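Local coordinates for protein polyketide synthase type I (PDB 5KKU) that acts as the N-terminal dehydratase domain of a polyketide synthase, probably removing water from acyl intermediates on the way to the antibiotic difficidin, at residues 21-24 against 25-28. Residues are numbered along the deposited sequence; the frame is centred on the assembly and turned at random.
Sequences IVRD and HRVH
Arg-26 reaches back to the C-terminal end of helix 20-23 and grips one backbone oxygen, Arg-23 O, with two nitrogens. The shorter and straighter bond comes from NE of Arg-26, 2.9 Å from Arg-23 O, with an N-H...O angle of 156°. NH2 of Arg-26 lies 3.3 Å from the same Arg-23 O, in the carbonyl plane on a lone pair, while NE approaches tilted from that plane. Because the oxygen sits close to the guanidinium plane, this side-on grip helps to fix how the group is turned. From CG to NE the Arg-26 chain is extended, its CG passing 3.8 Å from Val-22 O.

Together with this grip, the backbone around His-25 makes up the tight part of the helix-to-strand junction. Asp-24 is the first residue to leave helical geometry, and His-25 N donates a weak bond of 3.3 Å to Val-22 O. CB of His-25 packs 3.3 Å from Ile-21 O. With CG anti to the backbone N (chi1 -172°), the imidazole is placed beside Asp-198, so that in this double-hotdog fold the predicted proton acceptor, His-25, lies beside the predicted proton donor; the ring of His-155 meets the imidazole edge-to-face.

Looser is the packing of the two partly exposed arginine side chains against each other. Their guanidinium planes are 68° apart, and the nearest side-chain approach is Arg-23 CG to Arg-26 NH2 at 4.2 Å. Arg-23 turns instead to Asp-24, its NH1 making a salt bridge of 3.1 Å to Asp-24 OD2, an oxygen that also accepts from Phe-158 N. The Arg-26 grip thus supplies two donors to one carbonyl, and the charged guanidinium probably stabilises the partial negative charge on Arg-23 O at the end of this short helix, just before the predicted proton acceptor.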
# COMPACT_ATOMS: atom_id res chain seq x y z
N ILE A 21 8.79 -9.58 -0.66
CA ILE A 21 7.51 -8.98 -0.99
C ILE A 21 6.83 -9.71 -2.14
O ILE A 21 5.72 -10.23 -1.99
CB ILE A 21 7.67 -7.49 -1.36
CG1 ILE A 21 8.26 -6.71 -0.19
CG2 ILE A 21 6.33 -6.90 -1.79
CD1 ILE A 21 9.04 -5.48 -0.61
N VAL A 22 7.49 -9.75 -3.29
CA VAL A 22 6.95 -10.42 -4.47
C VAL A 22 6.88 -11.93 -4.26
O VAL A 22 6.02 -12.60 -4.83
CB VAL A 22 7.80 -10.12 -5.72
CG1 VAL A 22 7.82 -8.63 -6.01
CG2 VAL A 22 9.21 -10.66 -5.55
N ARG A 23 7.75 -12.46 -3.46
CA ARG A 23 7.69 -13.85 -3.25
C ARG A 23 6.41 -14.21 -2.57
O ARG A 23 5.84 -15.20 -2.85
CB ARG A 23 8.90 -14.24 -2.46
CG ARG A 23 9.03 -15.61 -1.89
CD ARG A 23 10.17 -15.45 -0.93
NE ARG A 23 10.47 -16.53 -0.06
CZ ARG A 23 9.97 -16.73 1.15
NH1 ARG A 23 9.09 -15.97 1.69
NH2 ARG A 23 10.40 -17.73 1.82
N ASP A 24 5.97 -13.34 -1.69
CA ASP A 24 4.82 -13.61 -0.85
C ASP A 24 3.62 -12.74 -1.25
O ASP A 24 2.74 -12.49 -0.51
CB ASP A 24 5.18 -13.43 0.61
CG ASP A 24 6.08 -14.54 1.13
OD1 ASP A 24 6.32 -15.51 0.44
OD2 ASP A 24 6.50 -14.43 2.24
N HIS A 25 3.65 -12.28 -2.49
CA HIS A 25 2.51 -11.62 -3.11
C HIS A 25 2.38 -11.97 -4.58
O HIS A 25 3.01 -11.40 -5.45
CB HIS A 25 2.50 -10.11 -2.90
CG HIS A 25 1.25 -9.46 -3.37
ND1 HIS A 25 1.18 -8.77 -4.55
CD2 HIS A 25 0.03 -9.40 -2.84
CE1 HIS A 25 -0.04 -8.32 -4.72
NE2 HIS A 25 -0.75 -8.70 -3.69
N ARG A 26 1.56 -12.95 -4.86
CA ARG A 26 1.40 -13.34 -6.23
C ARG A 26 -0.04 -13.25 -6.69
O ARG A 26 -0.91 -13.61 -5.99
CB ARG A 26 2.02 -14.71 -6.49
CG ARG A 26 3.21 -15.07 -5.63
CD ARG A 26 3.79 -16.41 -5.99
NE ARG A 26 4.97 -16.69 -5.23
CZ ARG A 26 5.70 -17.79 -5.28
NH1 ARG A 26 5.41 -18.77 -6.10
NH2 ARG A 26 6.73 -17.88 -4.51
N VAL A 27 -0.26 -12.69 -7.84
CA VAL A 27 -1.56 -12.63 -8.44
C VAL A 27 -1.66 -13.51 -9.70
O VAL A 27 -0.95 -13.31 -10.63
CB VAL A 27 -1.87 -11.19 -8.75
CG1 VAL A 27 -3.23 -11.05 -9.39
CG2 VAL A 27 -1.69 -10.33 -7.54
N HIS A 28 -2.56 -14.46 -9.72
CA HIS A 28 -2.52 -15.56 -10.66
C HIS A 28 -1.14 -16.19 -10.79
O HIS A 28 -0.67 -16.42 -11.83
CB HIS A 28 -3.05 -15.18 -12.03
CG HIS A 28 -4.50 -14.85 -12.08
ND1 HIS A 28 -4.95 -13.56 -12.00
CD2 HIS A 28 -5.59 -15.61 -12.26
CE1 HIS A 28 -6.26 -13.54 -12.12
NE2 HIS A 28 -6.67 -14.78 -12.27